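Local atomic coordinates of HD superfamily hydrolase (PDB entry 3CCG), a protein that probably hydrolyses diadenosine tetraphosphate symmetrically to two molecules of ADP, using a pair of iron(III) ions held in an all-helical HD domain. Residues D10-N15 and G49-C54; A89-A94 and V105-E110; I125-D130 and K154-S159. All coordinates share one frame; numbering follows the deposited sequence. Where two conformers were deposited one is given.

The three contacts pack helices around an iron(III) pair. Interaction 1 brings the metal ligands H52 and D53, and interaction 3 brings D130, so both reach the same iron of chain C; H52 NE2 and D130 OD1 stand 3.5 Å apart there. Their centres are about 21 Å apart, on opposite sides of the chain's centre. Interaction 2 supplies no ligand but lies about 12 Å, centre to centre, from interaction 1 and backs it directly: I109 CD1 meets V51 CG2 at 3.5 Å, and G90 O lies 3.5 Å from C54 SG. Interactions 2 and 3 touch through A108 CB and I126 CG1, 3.8 Å apart.

Interaction 1: D10-N15 and G49-C54; sequences DYLMNN and GLVHDC. With FE (Fe (III) ion), chain C; FE (Fe (III) ion), chain B.
With CG of L12 beside its own backbone N (chi1 -64°) and the chain then extended, the two methyls of this leucine take different partners, CD1 meeting L50 and CD2 meeting C54. L50 turns its CG the other way, anti to the backbone N (chi1 -178°), and this carries the end of its side chain in to L12; the two leucines cross obliquely, CD1 of L12 lying 3.7 Å from CG of L50. The same methyl also rests against the carbonyl oxygen of L50, and V51 touches it more loosely. The second branch, CD2, packs 3.6 Å from CB of C54. Y11, one residue earlier, presents its ring edge to that same CB. Apolar contact carries the direct interface, and the polar link is indirect: one water joins the segments, hydrogen-bonded to Y11 OH at 3.1 Å and donating to C54 O. N15 ND2 donates to Y11 O, which the backbone N of N15 approaches from the opposite face of the carbonyl plane.

Beyond V51 the chain makes a type I turn to C54, and the HD pair of the family signature sits within it. H52 donates from ND1 to G49 O in the plane of its ring (2.8 Å, 159°), which helps set the ring's rotation, with NE2 on the iron of chain C at 2.5 Å. D53 bridges the metals, OD2 to that iron and OD1 to the iron of chain B at 2.2 Å. H23 and D130 complete the protein ligands of the first ion, H86 and H112 those of the second. The contact thus lays the N-terminal part of helix 5-38 against the C-terminal part of helix 42-51 and the turn that follows, while L93 of helix 87-98 touches both Y11 and C54.

Interaction 2: A89-A94 and V105-E110; sequences AGRILA and VLNAIE
The side chain of R91 reaches across to helix 103-110 and meets L106, N107 and E110. Its NH1 donates to N107 OD1 at 2.9 Å, with the oxygen close to the guanidinium plane, and makes a weak hydrogen bond (3.0 Å) within a salt bridge to E110 OE1, whose carboxylate plane is turned 77° from the guanidinium. CB of L106 lies over the centre of one guanidinium face, 3.7 Å above it. An extended chain from CG to NE, begun anti to the backbone N (chi1 170°), makes this span possible. Deeper in, A94 CB packs on I109 CD1 at 3.7 Å and on L106 CD2, while I109 CG2 lies against the bare backbone of G90, 3.7 Å from its C, and against R91 N. The short helical segments run roughly antiparallel, 148° between directions and 8.1 Å between axes. The carbonyl oxygen of I109 bonds to ND1 of H112, a ligand of the second iron. The contact therefore joins an apolar inner seam to a polar, partly exposed margin, where the arginine's charge is probably balanced in part by E110 and its NH1 is further held by the N107 amide.

Interaction 3: I125-D130 and K154-S159; sequences IIYIAD and KALLMS. With FE (Fe (III) ion), chain C.
Y127 extends its ring from helix 121-132 to helix 152-170, with S159 at the ring's edge and L156 beside it. CG of Y127 is anti to its backbone N (chi1 173°), which sends the phenol out to the second helix, where OH and S159 OG share a hydrogen bond of 3.0 Å; either hydroxyl could be the donor. S159 OG lies near the plane of the ring, so the serine meets the phenol at its oxygen end and not over a face. L156 comes in at a slant to the tyrosine, its CG 3.9 Å from ring atom CD1.

One residue on, I128 works with the same leucine. CD1 of I128 meets CD1 of L156 at 4.1 Å, lies 4.1 Å from A155 CB, and rests against the A155 carbonyl oxygen. It also comes near S159 CB, so that this one methyl fits among A155, L156 and S159. L156, in the conformer given, rests on both, touching Y127 with CG and I128 with CD1. The helix segments cross at 55° with axes 10.3 Å apart, a separation bridged by these long side chains and the buried hydroxyl pair. The rings of F160 and Y131 also meet that of Y127, while A155 touches helix 141-150.

D130 makes no contact with 154-159; its carboxylate instead binds the iron of chain C through OD1 at 2.2 Å, alongside H23, H52 and D53. That set of four is the H...HD...D signature of the HD superfamily, and helix 121-132 contributes its final aspartate from one side while packing on helix 152-170 through Y127 and I128.

Interaction 1: D10-N15 and G49-C54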
ATOM      1  N   ASP A  10       3.524  31.684  20.733  0.50 17.07           N
ATOM      2  CA  ASP A  10       4.254  32.730  20.020  0.50 17.86           C
ATOM      3  C   ASP A  10       4.980  32.122  18.832  0.50 17.18           C
ATOM      4  O   ASP A  10       4.927  32.624  17.693  0.50 17.66           O
ATOM      5  CB  ASP A  10       5.274  33.405  20.943  0.50 19.09           C
ATOM      6  CG  ASP A  10       4.650  34.413  21.896  0.50 20.41           C
ATOM      7  OD1 ASP A  10       3.461  34.751  21.738  0.50 23.04           O
ATOM      8  OD2 ASP A  10       5.379  34.874  22.791  0.50 19.89           O
ATOM      9  N   TYR A  11       5.668  31.028  19.114  1.00 16.62           N
ATOM     10  CA  TYR A  11       6.451  30.329  18.091  1.00 17.44           C
ATOM     11  C   TYR A  11       5.571  29.839  16.979  1.00 16.96           C
ATOM     12  O   TYR A  11       5.915  29.970  15.794  1.00 17.43           O
ATOM     13  CB  TYR A  11       7.159  29.172  18.737  1.00 16.70           C
ATOM     14  CG  TYR A  11       7.958  28.228  17.842  1.00 21.33           C
ATOM     15  CD1 TYR A  11       9.276  28.513  17.489  1.00 22.59           C
ATOM     16  CD2 TYR A  11       7.448  26.994  17.492  1.00 26.34           C
ATOM     17  CE1 TYR A  11      10.006  27.649  16.729  1.00 23.93           C
ATOM     18  CE2 TYR A  11       8.179  26.112  16.730  1.00 27.03           C
ATOM     19  CZ  TYR A  11       9.466  26.439  16.371  1.00 26.93           C
ATOM     20  OH  TYR A  11      10.213  25.559  15.617  1.00 27.62           O
ATOM     21  N   LEU A  12       4.439  29.235  17.314  1.00 14.97           N
ATOM     22  CA  LEU A  12       3.523  28.704  16.286  1.00 14.94           C
ATOM     23  C   LEU A  12       2.893  29.796  15.458  1.00 15.49           C
ATOM     24  O   LEU A  12       2.774  29.667  14.231  1.00 18.75           O
ATOM     25  CB  LEU A  12       2.450  27.778  16.909  1.00 14.75           C
ATOM     26  CG  LEU A  12       2.949  26.497  17.570  1.00 16.20           C
ATOM     27  CD1 LEU A  12       1.805  25.809  18.298  1.00 17.20           C
ATOM     28  CD2 LEU A  12       3.653  25.552  16.562  1.00 14.23           C
HETATM   29  N   MSE A  13       2.455  30.884  16.081  0.70 18.02           N
HETATM   30  CA  MSE A  13       1.877  31.973  15.283  0.70 20.18           C
HETATM   31  C   MSE A  13       2.915  32.520  14.286  0.70 20.86           C
HETATM   32  O   MSE A  13       2.589  32.779  13.102  0.70 22.19           O
HETATM   33  CB  MSE A  13       1.317  33.103  16.169  0.70 22.98           C
HETATM   34  CG  MSE A  13       0.897  34.332  15.348  0.70 27.01           C
HETATM   35 SE   MSE A  13      -0.565  33.933  14.117  0.50 28.92          SE
HETATM   36  CE  MSE A  13      -2.080  34.110  15.313  0.70 34.30           C
ATOM     37  N   ASN A  14       4.151  32.674  14.745  0.70 19.76           N
ATOM     38  CA  ASN A  14       5.230  33.216  13.903  0.70 22.78           C
ATOM     39  C   ASN A  14       5.574  32.319  12.725  0.70 22.19           C
ATOM     40  O   ASN A  14       5.768  32.760  11.587  0.70 23.90           O
ATOM     41  CB  ASN A  14       6.520  33.421  14.705  0.70 24.02           C
ATOM     42  CG  ASN A  14       6.484  34.649  15.595  0.70 29.78           C
ATOM     43  OD1 ASN A  14       5.890  35.671  15.244  0.70 33.95           O
ATOM     44  ND2 ASN A  14       7.163  34.573  16.743  0.70 36.76           N
ATOM     45  N   ASN A  15       5.573  31.030  12.992  1.00 18.56           N
ATOM     46  CA  ASN A  15       6.027  30.039  12.014  1.00 21.01           C
ATOM     47  C   ASN A  15       4.922  29.557  11.094  1.00 21.03           C
ATOM     48  O   ASN A  15       5.173  29.269   9.926  1.00 23.71           O
ATOM     49  CB  ASN A  15       6.744  28.861  12.694  1.00 22.63           C
ATOM     50  CG  ASN A  15       8.180  29.195  13.085  1.00 30.55           C
ATOM     51  OD1 ASN A  15       9.054  29.259  12.226  1.00 38.26           O
ATOM     52  ND2 ASN A  15       8.428  29.405  14.358  1.00 35.87           N
ATOM     53  N   GLY A  49      -1.832  18.076  20.087  1.00 11.22           N
ATOM     54  CA  GLY A  49      -2.680  18.725  19.113  1.00 10.37           C
ATOM     55  C   GLY A  49      -2.185  20.131  18.766  1.00 12.11           C
ATOM     56  O   GLY A  49      -2.168  20.577  17.615  1.00 12.53           O
ATOM     57  N   LEU A  50      -1.752  20.859  19.796  1.00 12.54           N
ATOM     58  CA  LEU A  50      -1.259  22.193  19.573  1.00 12.57           C
ATOM     59  C   LEU A  50      -0.032  22.230  18.647  1.00 11.58           C
ATOM     60  O   LEU A  50       0.027  23.085  17.759  1.00 13.34           O
ATOM     61  CB  LEU A  50      -0.919  22.873  20.901  1.00 13.67           C
ATOM     62  CG  LEU A  50      -0.409  24.335  20.838  1.00 14.62           C
ATOM     63  CD1 LEU A  50      -1.414  25.260  20.156  1.00 19.62           C
ATOM     64  CD2 LEU A  50      -0.040  24.794  22.247  1.00 18.91           C
ATOM     65  N   VAL A  51       0.915  21.325  18.868  1.00 13.02           N
ATOM     66  CA  VAL A  51       2.201  21.419  18.168  1.00 12.90           C
ATOM     67  C   VAL A  51       2.366  20.475  16.988  1.00 13.54           C
ATOM     68  O   VAL A  51       3.381  20.521  16.297  1.00 12.66           O
ATOM     69  CB  VAL A  51       3.372  21.226  19.140  1.00 14.82           C
ATOM     70  CG1 VAL A  51       3.221  22.148  20.380  1.00 13.68           C
ATOM     71  CG2 VAL A  51       3.492  19.810  19.575  1.00 16.79           C
ATOM     72  N   HIS A  52       1.334  19.728  16.655  1.00 12.98           N
ATOM     73  CA  HIS A  52       1.460  18.643  15.661  1.00 12.86           C
ATOM     74  C   HIS A  52       1.964  19.167  14.315  1.00 11.14           C
ATOM     75  O   HIS A  52       2.666  18.413  13.617  1.00 10.93           O
ATOM     76  CB  HIS A  52       0.150  17.883  15.459  1.00 14.11           C
ATOM     77  CG  HIS A  52      -0.824  18.591  14.590  1.00 13.92           C
ATOM     78  ND1 HIS A  52      -1.588  19.685  14.980  1.00 13.50           N
ATOM     79  CD2 HIS A  52      -1.138  18.377  13.297  1.00 12.88           C
ATOM     80  CE1 HIS A  52      -2.331  20.078  13.966  1.00 12.90           C
ATOM     81  NE2 HIS A  52      -2.062  19.317  12.920  1.00 14.46           N
ATOM     82  N   ASP A  53       1.605  20.393  13.946  1.00 11.54           N
ATOM     83  CA  ASP A  53       1.933  20.936  12.616  1.00 10.36           C
ATOM     84  C   ASP A  53       3.093  21.950  12.753  1.00 11.86           C
ATOM     85  O   ASP A  53       3.242  22.800  11.893  1.00 10.84           O
ATOM     86  CB  ASP A  53       0.725  21.575  11.889  1.00 11.74           C
ATOM     87  CG  ASP A  53       0.114  20.697  10.871  1.00 13.44           C
ATOM     88  OD1 ASP A  53       0.614  19.615  10.546  1.00 12.14           O
ATOM     89  OD2 ASP A  53      -0.959  21.086  10.358  1.00 17.52           O
ATOM     90  N   CYS A  54       3.883  21.879  13.809  1.00 11.97           N
ATOM     91  CA  CYS A  54       4.927  22.873  14.016  1.00 10.77           C
ATOM     92  C   CYS A  54       5.938  23.007  12.826  1.00 11.98           C
ATOM     93  O   CYS A  54       6.611  24.073  12.658  1.00 11.86           O
ATOM     94  CB  CYS A  54       5.617  22.711  15.392  1.00 11.38           C
ATOM     95  SG  CYS A  54       6.615  21.248  15.561  1.00 12.66           S
TER
HETATM   96 FE    FE C 191      -2.869  19.510  10.536  0.75 18.91          FE
HETATM   97 FE    FE B 190      -0.124  17.978   9.322  0.75 12.81          FE
HETATM   98  O   HOH W   1       8.901  25.594  12.835  1.00 37.11           O
HETATM   99  O   HOH W   2      -1.920  18.107  10.294  1.00 13.67           O
HETATM  100  O   HOH W   3      -0.910  16.481   8.083  1.00 14.84           O

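Interaction 2: A89-A94 and V105-E110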
ATOM      1  N   ALA A  89       9.510  15.758  11.044  1.00  9.34           N
ATOM      2  CA  ALA A  89      10.276  17.000  11.297  1.00  9.96           C
ATOM      3  C   ALA A  89       9.656  17.687  12.520  1.00 10.89           C
ATOM      4  O   ALA A  89      10.359  18.185  13.360  1.00 11.68           O
ATOM      5  CB  ALA A  89      10.353  17.957  10.074  1.00 11.81           C
ATOM      6  N   GLY A  90       8.330  17.635  12.624  1.00 11.01           N
ATOM      7  CA  GLY A  90       7.640  18.215  13.775  1.00 10.47           C
ATOM      8  C   GLY A  90       7.977  17.517  15.071  1.00 10.73           C
ATOM      9  O   GLY A  90       8.112  18.169  16.103  1.00 11.81           O
ATOM     10  N   ARG A  91       8.110  16.196  15.018  1.00  9.24           N
ATOM     11  CA  ARG A  91       8.564  15.454  16.206  1.00  9.28           C
ATOM     12  C   ARG A  91       9.926  15.943  16.629  1.00 10.98           C
ATOM     13  O   ARG A  91      10.195  16.199  17.831  1.00 11.46           O
ATOM     14  CB  ARG A  91       8.599  13.975  15.916  1.00 12.55           C
ATOM     15  CG  ARG A  91       9.264  13.121  16.965  1.00 18.95           C
ATOM     16  CD  ARG A  91       9.612  11.680  16.538  1.00 15.08           C
ATOM     17  NE  ARG A  91      10.279  11.061  17.661  1.00 18.15           N
ATOM     18  CZ  ARG A  91       9.771  10.130  18.435  1.00 25.87           C
ATOM     19  NH1 ARG A  91       8.609   9.597  18.153  1.00 26.28           N
ATOM     20  NH2 ARG A  91      10.499   9.680  19.452  1.00 36.66           N
ATOM     21  N   ILE A  92      10.806  16.122  15.660  1.00 10.50           N
ATOM     22  CA  ILE A  92      12.171  16.580  15.946  1.00 12.08           C
ATOM     23  C   ILE A  92      12.184  17.978  16.538  1.00 12.36           C
ATOM     24  O   ILE A  92      12.909  18.269  17.521  1.00 13.11           O
ATOM     25  CB  ILE A  92      13.040  16.487  14.685  1.00 10.39           C
ATOM     26  CG1 ILE A  92      13.267  15.047  14.341  1.00 12.93           C
ATOM     27  CG2 ILE A  92      14.397  17.174  14.905  1.00 13.59           C
ATOM     28  CD1 ILE A  92      13.914  14.866  12.902  1.00 14.29           C
ATOM     29  N   LEU A  93      11.404  18.887  15.970  1.00 13.29           N
ATOM     30  CA  LEU A  93      11.348  20.233  16.518  1.00 11.69           C
ATOM     31  C   LEU A  93      10.723  20.196  17.932  1.00 13.70           C
ATOM     32  O   LEU A  93      11.152  20.882  18.854  1.00 13.98           O
ATOM     33  CB  LEU A  93      10.542  21.202  15.640  1.00 13.24           C
ATOM     34  CG  LEU A  93      11.101  21.440  14.251  1.00 15.22           C
ATOM     35  CD1 LEU A  93      10.203  22.404  13.499  1.00 18.06           C
ATOM     36  CD2 LEU A  93      12.519  21.947  14.309  1.00 20.81           C
ATOM     37  N   ALA A  94       9.656  19.436  18.103  1.00 11.85           N
ATOM     38  CA  ALA A  94       8.978  19.344  19.410  1.00 12.31           C
ATOM     39  C   ALA A  94       9.989  18.877  20.484  1.00 14.83           C
ATOM     40  O   ALA A  94      10.023  19.409  21.593  1.00 14.46           O
ATOM     41  CB  ALA A  94       7.832  18.378  19.304  1.00 13.03           C
ATOM     42  N   VAL A 105       3.387  11.595  23.023  1.00 12.03           N
ATOM     43  CA  VAL A 105       3.185  12.882  22.309  1.00 11.19           C
ATOM     44  C   VAL A 105       4.051  12.924  21.080  1.00 12.28           C
ATOM     45  O   VAL A 105       3.570  13.283  20.000  1.00  9.93           O
ATOM     46  CB  VAL A 105       3.484  14.059  23.205  1.00  9.31           C
ATOM     47  CG1 VAL A 105       3.562  15.413  22.466  1.00 10.66           C
ATOM     48  CG2 VAL A 105       2.449  14.133  24.341  1.00 14.01           C
ATOM     49  N   LEU A 106       5.317  12.581  21.202  1.00 10.92           N
ATOM     50  CA  LEU A 106       6.200  12.654  20.038  1.00 11.34           C
ATOM     51  C   LEU A 106       5.706  11.696  18.928  1.00 10.13           C
ATOM     52  O   LEU A 106       5.733  12.060  17.740  1.00 10.60           O
ATOM     53  CB  LEU A 106       7.642  12.357  20.457  1.00 11.51           C
ATOM     54  CG  LEU A 106       8.245  13.382  21.390  1.00 11.80           C
ATOM     55  CD1 LEU A 106       9.639  12.862  21.852  1.00 14.64           C
ATOM     56  CD2 LEU A 106       8.328  14.774  20.756  1.00 13.38           C
ATOM     57  N   ASN A 107       5.309  10.474  19.282  1.00 11.28           N
ATOM     58  CA  ASN A 107       4.771   9.559  18.280  1.00 10.61           C
ATOM     59  C   ASN A 107       3.504  10.135  17.592  1.00 10.00           C
ATOM     60  O   ASN A 107       3.307  10.008  16.367  1.00 10.63           O
ATOM     61  CB  ASN A 107       4.401   8.186  18.867  1.00 12.16           C
ATOM     62  CG  ASN A 107       5.621   7.352  19.181  1.00 12.78           C
ATOM     63  OD1 ASN A 107       6.679   7.531  18.579  1.00 15.74           O
ATOM     64  ND2 ASN A 107       5.483   6.438  20.159  1.00 13.70           N
ATOM     65  N   ALA A 108       2.610  10.721  18.383  1.00 10.11           N
ATOM     66  CA  ALA A 108       1.373  11.263  17.853  1.00 10.96           C
ATOM     67  C   ALA A 108       1.683  12.356  16.808  1.00 11.60           C
ATOM     68  O   ALA A 108       1.016  12.463  15.801  1.00 12.22           O
ATOM     69  CB  ALA A 108       0.528  11.802  18.979  1.00 11.78           C
ATOM     70  N   ILE A 109       2.688  13.187  17.075  1.00 10.91           N
ATOM     71  CA  ILE A 109       3.099  14.212  16.126  1.00  9.87           C
ATOM     72  C   ILE A 109       3.732  13.531  14.892  1.00 10.24           C
ATOM     73  O   ILE A 109       3.355  13.797  13.756  1.00 10.65           O
ATOM     74  CB  ILE A 109       4.117  15.151  16.760  1.00  9.63           C
ATOM     75  CG1 ILE A 109       3.545  15.871  17.987  1.00  9.52           C
ATOM     76  CG2 ILE A 109       4.620  16.146  15.766  1.00  9.46           C
ATOM     77  CD1 ILE A 109       4.637  16.607  18.823  1.00 11.90           C
ATOM     78  N   GLU A 110       4.667  12.623  15.128  1.00  9.69           N
ATOM     79  CA  GLU A 110       5.364  11.970  14.032  1.00 11.67           C
ATOM     80  C   GLU A 110       4.423  11.312  13.017  1.00 10.87           C
ATOM     81  O   GLU A 110       4.673  11.406  11.808  1.00 13.36           O
ATOM     82  CB  GLU A 110       6.311  10.903  14.532  1.00 13.83           C
ATOM     83  CG  GLU A 110       7.042  10.141  13.460  1.00 14.91           C
ATOM     84  CD  GLU A 110       8.149   9.242  14.003  1.00 15.13           C
ATOM     85  OE1 GLU A 110       8.299   9.084  15.212  1.00 18.59           O
ATOM     86  OE2 GLU A 110       8.798   8.607  13.152  1.00 19.50           O
TER

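Interaction 3: I125-D130 and K154-S159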
ATOM      1  N   ILE A 125      -6.173   9.802  18.209  1.00 11.11           N
ATOM      2  CA  ILE A 125      -6.872  11.054  18.497  1.00 12.00           C
ATOM      3  C   ILE A 125      -6.273  12.230  17.671  1.00 10.76           C
ATOM      4  O   ILE A 125      -7.010  13.036  17.062  1.00 12.82           O
ATOM      5  CB  ILE A 125      -6.832  11.336  20.008  1.00 12.82           C
ATOM      6  CG1 ILE A 125      -7.765  10.362  20.735  1.00 13.10           C
ATOM      7  CG2 ILE A 125      -7.254  12.763  20.261  1.00 13.51           C
ATOM      8  CD1 ILE A 125      -7.773  10.476  22.282  1.00 15.22           C
ATOM      9  N   ILE A 126      -4.926  12.298  17.607  1.00 11.51           N
ATOM     10  CA  ILE A 126      -4.271  13.431  16.929  1.00 11.45           C
ATOM     11  C   ILE A 126      -4.486  13.285  15.417  1.00 11.41           C
ATOM     12  O   ILE A 126      -4.861  14.234  14.711  1.00 11.37           O
ATOM     13  CB  ILE A 126      -2.794  13.578  17.311  1.00 12.29           C
ATOM     14  CG1 ILE A 126      -2.683  13.849  18.835  1.00 12.64           C
ATOM     15  CG2 ILE A 126      -2.136  14.663  16.477  1.00 12.98           C
ATOM     16  CD1 ILE A 126      -3.583  14.975  19.388  1.00 11.50           C
ATOM     17  N   TYR A 127      -4.323  12.068  14.933  1.00 11.93           N
ATOM     18  CA  TYR A 127      -4.545  11.802  13.520  1.00 12.03           C
ATOM     19  C   TYR A 127      -5.968  12.221  13.065  1.00 11.24           C
ATOM     20  O   TYR A 127      -6.149  12.942  12.079  1.00 12.42           O
ATOM     21  CB  TYR A 127      -4.255  10.318  13.198  1.00 12.04           C
ATOM     22  CG  TYR A 127      -4.620   9.937  11.774  1.00 13.83           C
ATOM     23  CD1 TYR A 127      -5.929   9.663  11.473  1.00 14.70           C
ATOM     24  CD2 TYR A 127      -3.696   9.976  10.738  1.00 12.49           C
ATOM     25  CE1 TYR A 127      -6.328   9.370  10.215  1.00 17.95           C
ATOM     26  CE2 TYR A 127      -4.092   9.695   9.437  1.00 17.27           C
ATOM     27  CZ  TYR A 127      -5.424   9.425   9.192  1.00 18.41           C
ATOM     28  OH  TYR A 127      -5.919   9.082   7.928  1.00 21.08           O
ATOM     29  N   ILE A 128      -6.974  11.781  13.810  1.00 11.32           N
ATOM     30  CA  ILE A 128      -8.341  12.071  13.379  1.00 13.30           C
ATOM     31  C   ILE A 128      -8.755  13.516  13.652  1.00 13.12           C
ATOM     32  O   ILE A 128      -9.517  14.115  12.887  1.00 13.43           O
ATOM     33  CB  ILE A 128      -9.332  11.046  13.988  1.00 12.83           C
ATOM     34  CG1 ILE A 128     -10.546  10.900  13.057  1.00 18.41           C
ATOM     35  CG2 ILE A 128      -9.691  11.391  15.404  1.00 17.39           C
ATOM     36  CD1 ILE A 128     -10.228  10.131  11.732  1.00 16.95           C
ATOM     37  N   ALA A 129      -8.191  14.086  14.712  1.00 14.26           N
ATOM     38  CA  ALA A 129      -8.508  15.482  15.062  1.00 11.96           C
ATOM     39  C   ALA A 129      -8.177  16.417  13.941  1.00 12.68           C
ATOM     40  O   ALA A 129      -8.926  17.369  13.681  1.00 14.11           O
ATOM     41  CB  ALA A 129      -7.767  15.920  16.350  1.00 12.54           C
ATOM     42  N   ASP A 130      -7.111  16.105  13.206  1.00 14.25           N
ATOM     43  CA  ASP A 130      -6.737  16.939  12.085  1.00 16.26           C
ATOM     44  C   ASP A 130      -7.864  17.039  11.012  1.00 17.13           C
ATOM     45  O   ASP A 130      -8.110  18.096  10.441  1.00 20.31           O
ATOM     46  CB  ASP A 130      -5.450  16.380  11.484  1.00 19.20           C
ATOM     47  CG  ASP A 130      -4.809  17.339  10.526  1.00 28.58           C
ATOM     48  OD1 ASP A 130      -4.769  18.525  10.838  1.00 28.76           O
ATOM     49  OD2 ASP A 130      -4.289  16.881   9.499  1.00 32.93           O
ATOM     50  N   LYS A 154     -13.176   2.786  13.538  1.00 19.13           N
ATOM     51  CA  LYS A 154     -13.988   2.923  12.350  1.00 21.24           C
ATOM     52  C   LYS A 154     -13.655   4.215  11.612  1.00 21.01           C
ATOM     53  O   LYS A 154     -13.552   4.263  10.401  1.00 21.43           O
ATOM     54  CB  LYS A 154     -15.487   2.879  12.706  1.00 25.76           C
ATOM     55  CG  LYS A 154     -16.438   3.137  11.527  1.00 28.95           C
ATOM     56  CD  LYS A 154     -17.911   3.241  12.011  1.00 35.97           C
ATOM     57  CE  LYS A 154     -18.904   3.427  10.845  1.00 40.63           C
ATOM     58  N   ALA A 155     -13.529   5.308  12.374  1.00 19.97           N
ATOM     59  CA  ALA A 155     -13.248   6.592  11.790  1.00 18.46           C
ATOM     60  C   ALA A 155     -11.902   6.572  11.046  1.00 15.54           C
ATOM     61  O   ALA A 155     -11.785   7.101   9.956  1.00 15.80           O
ATOM     62  CB  ALA A 155     -13.245   7.673  12.901  1.00 19.35           C
ATOM     63  N   LEU A 156     -10.885   5.996  11.670  0.50 17.75           N
ATOM     64  CA  LEU A 156      -9.570   5.943  11.001  0.50 16.90           C
ATOM     65  C   LEU A 156      -9.683   5.156   9.698  0.50 16.15           C
ATOM     66  O   LEU A 156      -9.274   5.640   8.635  0.50 12.70           O
ATOM     67  CB  LEU A 156      -8.497   5.352  11.889  0.50 16.36           C
ATOM     68  CG  LEU A 156      -7.685   6.356  12.701  0.50 20.84           C
ATOM     69  CD1 LEU A 156      -8.507   7.031  13.767  0.50 14.78           C
ATOM     70  CD2 LEU A 156      -6.479   5.631  13.314  0.50 16.72           C
ATOM     71  N   LEU A 157     -10.342   4.003   9.786  1.00 18.65           N
ATOM     72  CA  LEU A 157     -10.498   3.162   8.605  1.00 20.17           C
ATOM     73  C   LEU A 157     -11.182   3.924   7.483  1.00 18.41           C
ATOM     74  O   LEU A 157     -10.731   3.898   6.337  1.00 20.31           O
ATOM     75  CB  LEU A 157     -11.210   1.862   9.013  1.00 22.26           C
ATOM     76  CG  LEU A 157     -11.327   0.734   7.987  1.00 29.95           C
ATOM     77  CD1 LEU A 157      -9.987   0.440   7.332  1.00 24.36           C
ATOM     78  CD2 LEU A 157     -11.909  -0.534   8.667  1.00 28.62           C
HETATM   79  N   MSE A 158     -12.235   4.659   7.821  0.50 18.53           N
HETATM   80  CA  MSE A 158     -12.927   5.457   6.843  0.50 18.75           C
HETATM   81  C   MSE A 158     -11.980   6.490   6.222  0.50 17.73           C
HETATM   82  O   MSE A 158     -12.011   6.768   5.022  0.50 18.80           O
HETATM   83  CB  MSE A 158     -14.122   6.142   7.511  0.50 19.45           C
HETATM   84  CG  MSE A 158     -15.150   5.168   8.048  0.50 23.50           C
HETATM   85 SE   MSE A 158     -16.417   6.052   9.196  0.38 23.10          SE
HETATM   86  CE  MSE A 158     -16.548   7.701   8.019  0.50  8.65           C
ATOM     87  N   SER A 159     -11.152   7.100   7.069  1.00 19.42           N
ATOM     88  CA  SER A 159     -10.189   8.107   6.590  1.00 17.48           C
ATOM     89  C   SER A 159      -9.113   7.542   5.655  1.00 14.28           C
ATOM     90  O   SER A 159      -8.803   8.135   4.606  1.00 15.81           O
ATOM     91  CB  SER A 159      -9.547   8.863   7.784  1.00 17.44           C
ATOM     92  OG  SER A 159      -8.749   9.934   7.314  1.00 25.62           O
TER
HETATM   93 FE    FE C 191      -2.869  19.510  10.536  0.75 18.91          FE
HETATM   94  O   HOH W   2      -1.920  18.107  10.294  1.00 13.67           O